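Local coordinates for aspartokinase (PDB 3L76), which probably phosphorylates the beta-carboxyl group of L-aspartate with ATP, an early step on the routes to lysine, threonine, isoleucine and methionine, at residues 34-46 with 71-83. Sequence-based numbering, arbitrary orientation.
Sequences NSLVVVVSAMGKS and STGEQVSIALLSL
Val40 rests on helix 71-83 through both of its methyl branches. CG1 stands anti to the backbone N and faces Ser77 CB, while CG2, beside that N, lies 3.6 Å from Leu81 CD2. The same Leu81 methyl also takes Val38 CG1 at 3.9 Å, so one leucine branch spans two strand residues; Val38 and Leu81 cross at about a right angle.

Past the strand, Ala42 approaches the helix at Gly73, where a side-chain CB would collide with Ala42 CB; its CA makes a CA-H...O contact with Gly73 O (3.5 Å). That carbonyl also accepts the hydroxyl of Ser77, with OG 2.9 Å from Gly73 O and a C=O...donor angle of 156°. Ser77 OG is turned anti to its own carbonyl carbon (chi1 -58°), which brings it back over the preceding helical turn, 3.4 Å from Met43 CG and near Ser41 O. The Glu74 chain, bent at chi2, brings OE2 toward Ala42 N, but no hydrogen bond crosses between the segments. Replacing Ser77 by an alanine would remove the hydroxyl and is likely to leave Gly73 O without this side-chain donor and a gap beside Met43 CG. Ser41 OG turns to Lys7 and Ser155.

The axes of strand 35-40 and helix 71-83 come within 8.7 Å, their N-to-C directions 135° apart, so the helix runs back obliquely against the strand. Val39 meets helix 154-166 on the other face. A parallel strand between 3-8 and 130-138, covered by helices on both faces, is characteristic of the alpha/beta/alpha sandwich of the amino acid kinase fold.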
loop_
_atom_site.group_PDB
_atom_site.type_symbol
_atom_site.label_atom_id
_atom_site.label_comp_id
_atom_site.label_asym_id
_atom_site.label_seq_id
_atom_site.Cartn_x
_atom_site.Cartn_y
_atom_site.Cartn_z
ATOM N N ASN A 34 -18.722 -24.609 7.814
ATOM C CA ASN A 34 -18.906 -23.186 8.028
ATOM C C ASN A 34 -18.436 -22.338 6.868
ATOM O O ASN A 34 -17.521 -22.714 6.140
ATOM C CB ASN A 34 -18.175 -22.761 9.297
ATOM C CG ASN A 34 -18.627 -23.536 10.493
ATOM O OD1 ASN A 34 -19.810 -23.535 10.824
ATOM N ND2 ASN A 34 -17.697 -24.227 11.139
ATOM N N SER A 35 -19.078 -21.188 6.708
ATOM C CA SER A 35 -18.627 -20.162 5.783
ATOM C C SER A 35 -17.838 -19.104 6.556
ATOM O O SER A 35 -18.249 -18.680 7.638
ATOM C CB SER A 35 -19.825 -19.529 5.091
ATOM O OG SER A 35 -20.599 -20.522 4.446
ATOM N N LEU A 36 -16.704 -18.682 6.003
ATOM C CA LEU A 36 -15.790 -17.822 6.742
ATOM C C LEU A 36 -15.456 -16.498 6.067
ATOM O O LEU A 36 -15.026 -16.479 4.915
ATOM C CB LEU A 36 -14.498 -18.569 7.067
ATOM C CG LEU A 36 -14.504 -19.258 8.430
ATOM C CD1 LEU A 36 -15.468 -20.430 8.414
ATOM C CD2 LEU A 36 -13.108 -19.717 8.792
ATOM N N VAL A 37 -15.661 -15.402 6.805
ATOM C CA VAL A 37 -15.147 -14.089 6.432
ATOM C C VAL A 37 -14.023 -13.718 7.391
ATOM O O VAL A 37 -14.220 -13.686 8.605
ATOM C CB VAL A 37 -16.230 -13.008 6.488
ATOM C CG1 VAL A 37 -15.615 -11.632 6.272
ATOM C CG2 VAL A 37 -17.308 -13.290 5.447
ATOM N N VAL A 38 -12.842 -13.449 6.843
ATOM C CA VAL A 38 -11.674 -13.186 7.669
ATOM C C VAL A 38 -11.165 -11.751 7.562
ATOM O O VAL A 38 -10.972 -11.221 6.467
ATOM C CB VAL A 38 -10.527 -14.158 7.355
ATOM C CG1 VAL A 38 -9.309 -13.825 8.192
ATOM C CG2 VAL A 38 -10.960 -15.575 7.618
ATOM N N VAL A 39 -10.963 -11.136 8.724
ATOM C CA VAL A 39 -10.339 -9.830 8.837
ATOM C C VAL A 39 -8.932 -10.037 9.388
ATOM O O VAL A 39 -8.728 -10.805 10.323
ATOM C CB VAL A 39 -11.096 -8.922 9.818
ATOM C CG1 VAL A 39 -10.303 -7.653 10.059
ATOM C CG2 VAL A 39 -12.513 -8.602 9.318
ATOM N N VAL A 40 -7.953 -9.364 8.807
ATOM C CA VAL A 40 -6.581 -9.545 9.249
ATOM C C VAL A 40 -5.952 -8.191 9.480
ATOM O O VAL A 40 -6.218 -7.242 8.740
ATOM C CB VAL A 40 -5.736 -10.322 8.198
ATOM C CG1 VAL A 40 -4.413 -10.758 8.789
ATOM C CG2 VAL A 40 -6.496 -11.531 7.685
ATOM N N SER A 41 -5.125 -8.098 10.514
ATOM C CA SER A 41 -4.386 -6.872 10.791
ATOM C C SER A 41 -3.080 -6.872 10.024
ATOM O O SER A 41 -2.625 -7.920 9.582
ATOM C CB SER A 41 -4.094 -6.752 12.289
ATOM O OG SER A 41 -5.293 -6.659 13.030
ATOM N N ALA A 42 -2.473 -5.702 9.867
ATOM C CA ALA A 42 -1.116 -5.634 9.336
ATOM C C ALA A 42 -0.222 -6.578 10.140
ATOM O O ALA A 42 -0.527 -6.889 11.292
ATOM C CB ALA A 42 -0.596 -4.213 9.384
ATOM N N MET A 43 0.882 -7.016 9.540
ATOM C CA MET A 43 1.650 -8.154 10.058
ATOM C C MET A 43 2.190 -8.112 11.492
ATOM O O MET A 43 2.066 -9.089 12.217
ATOM C CB MET A 43 2.766 -8.532 9.099
ATOM C CG MET A 43 2.245 -9.223 7.862
ATOM S SD MET A 43 3.529 -10.129 6.985
ATOM C CE MET A 43 4.018 -11.334 8.212
ATOM N N GLY A 44 2.804 -7.023 11.917
ATOM C CA GLY A 44 3.378 -7.032 13.249
ATOM C C GLY A 44 3.656 -5.637 13.729
ATOM O O GLY A 44 2.788 -4.766 13.667
ATOM N N LYS A 45 4.872 -5.416 14.209
ATOM C CA LYS A 45 5.312 -4.061 14.468
ATOM C C LYS A 45 5.465 -3.371 13.112
ATOM O O LYS A 45 5.989 -2.265 13.018
ATOM C CB LYS A 45 6.626 -4.049 15.256
ATOM C CG LYS A 45 6.464 -4.086 16.784
ATOM C CD LYS A 45 6.152 -5.485 17.326
ATOM C CE LYS A 45 4.651 -5.778 17.377
ATOM N NZ LYS A 45 3.897 -4.846 18.280
ATOM N N SER A 46 4.989 -4.042 12.067
ATOM C CA SER A 46 5.050 -3.529 10.698
ATOM C C SER A 46 4.327 -2.194 10.545
ATOM O O SER A 46 4.688 -1.374 9.699
ATOM C CB SER A 46 4.464 -4.554 9.716
ATOM O OG SER A 46 3.091 -4.792 9.975
ATOM N N SER A 71 -3.104 1.536 5.546
ATOM C CA SER A 71 -3.887 0.540 4.820
ATOM C C SER A 71 -3.035 -0.494 4.092
ATOM O O SER A 71 -3.504 -1.602 3.829
ATOM C CB SER A 71 -4.806 1.220 3.806
ATOM O OG SER A 71 -5.019 0.376 2.690
ATOM N N THR A 72 -1.795 -0.139 3.757
ATOM C CA THR A 72 -0.969 -1.022 2.931
ATOM C C THR A 72 -0.523 -2.289 3.657
ATOM O O THR A 72 -0.373 -3.347 3.030
ATOM C CB THR A 72 0.273 -0.311 2.372
ATOM O OG1 THR A 72 1.161 0.007 3.448
ATOM C CG2 THR A 72 -0.119 0.958 1.607
ATOM N N GLY A 73 -0.318 -2.180 4.969
ATOM C CA GLY A 73 0.077 -3.326 5.773
ATOM C C GLY A 73 -1.010 -4.382 5.826
ATOM O O GLY A 73 -0.739 -5.584 5.884
ATOM N N GLU A 74 -2.251 -3.911 5.801
ATOM C CA GLU A 74 -3.423 -4.767 5.808
ATOM C C GLU A 74 -3.566 -5.449 4.459
ATOM O O GLU A 74 -3.924 -6.628 4.377
ATOM C CB GLU A 74 -4.668 -3.932 6.097
ATOM C CG GLU A 74 -4.455 -2.873 7.163
ATOM C CD GLU A 74 -5.521 -2.928 8.235
ATOM O OE1 GLU A 74 -6.722 -2.840 7.886
ATOM O OE2 GLU A 74 -5.157 -3.068 9.425
ATOM N N GLN A 75 -3.279 -4.710 3.397
ATOM C CA GLN A 75 -3.349 -5.290 2.064
ATOM C C GLN A 75 -2.361 -6.425 1.875
ATOM O O GLN A 75 -2.725 -7.437 1.276
ATOM C CB GLN A 75 -3.143 -4.244 0.980
ATOM C CG GLN A 75 -4.321 -3.348 0.758
ATOM C CD GLN A 75 -3.956 -2.169 -0.106
ATOM O OE1 GLN A 75 -3.705 -2.325 -1.306
ATOM N NE2 GLN A 75 -3.908 -0.979 0.497
ATOM N N VAL A 76 -1.123 -6.277 2.359
ATOM C CA VAL A 76 -0.146 -7.344 2.102
ATOM C C VAL A 76 -0.558 -8.596 2.856
ATOM O O VAL A 76 -0.422 -9.712 2.360
ATOM C CB VAL A 76 1.368 -6.974 2.367
ATOM C CG1 VAL A 76 1.609 -5.475 2.374
ATOM C CG2 VAL A 76 1.920 -7.656 3.623
ATOM N N SER A 77 -1.116 -8.394 4.039
ATOM C CA SER A 77 -1.537 -9.500 4.895
ATOM C C SER A 77 -2.651 -10.384 4.304
ATOM O O SER A 77 -2.566 -11.611 4.352
ATOM C CB SER A 77 -1.948 -8.965 6.276
ATOM O OG SER A 77 -0.879 -8.259 6.893
ATOM N N ILE A 78 -3.701 -9.774 3.761
ATOM C CA ILE A 78 -4.765 -10.565 3.141
ATOM C C ILE A 78 -4.304 -11.258 1.849
ATOM O O ILE A 78 -4.791 -12.336 1.511
ATOM C CB ILE A 78 -6.046 -9.732 2.894
ATOM C CG1 ILE A 78 -5.860 -8.763 1.722
ATOM C CG2 ILE A 78 -6.470 -8.991 4.181
ATOM C CD1 ILE A 78 -7.151 -8.061 1.309
ATOM N N ALA A 79 -3.368 -10.643 1.131
ATOM C CA ALA A 79 -2.781 -11.285 -0.038
ATOM C C ALA A 79 -2.031 -12.536 0.411
ATOM O O ALA A 79 -2.277 -13.635 -0.084
ATOM C CB ALA A 79 -1.852 -10.318 -0.790
ATOM N N LEU A 80 -1.134 -12.372 1.379
ATOM C CA LEU A 80 -0.364 -13.500 1.882
ATOM C C LEU A 80 -1.274 -14.618 2.353
ATOM O O LEU A 80 -1.163 -15.761 1.901
ATOM C CB LEU A 80 0.597 -13.065 2.993
ATOM C CG LEU A 80 1.938 -12.582 2.433
ATOM C CD1 LEU A 80 2.510 -13.613 1.468
ATOM C CD2 LEU A 80 1.784 -11.262 1.715
ATOM N N LEU A 81 -2.186 -14.276 3.253
ATOM C CA LEU A 81 -3.066 -15.267 3.861
ATOM C C LEU A 81 -3.894 -16.066 2.851
ATOM O O LEU A 81 -4.059 -17.281 2.998
ATOM C CB LEU A 81 -3.995 -14.610 4.882
ATOM C CG LEU A 81 -4.949 -15.588 5.584
ATOM C CD1 LEU A 81 -4.164 -16.627 6.366
ATOM C CD2 LEU A 81 -5.927 -14.865 6.486
ATOM N N SER A 82 -4.426 -15.383 1.841
ATOM C CA SER A 82 -5.284 -16.045 0.866
ATOM C C SER A 82 -4.462 -16.949 -0.063
ATOM O O SER A 82 -4.971 -17.955 -0.549
ATOM C CB SER A 82 -6.147 -15.035 0.091
ATOM O OG SER A 82 -5.484 -14.531 -1.049
ATOM N N LEU A 83 -3.192 -16.598 -0.278
ATOM C CA LEU A 83 -2.255 -17.459 -0.991
ATOM C C LEU A 83 -1.963 -18.708 -0.178
ATOM O O LEU A 83 -1.951 -19.825 -0.707
ATOM C CB LEU A 83 -0.942 -16.723 -1.255
ATOM C CG LEU A 83 -0.944 -15.728 -2.411
ATOM C CD1 LEU A 83 0.398 -15.025 -2.492
ATOM C CD2 LEU A 83 -1.284 -16.429 -3.719
#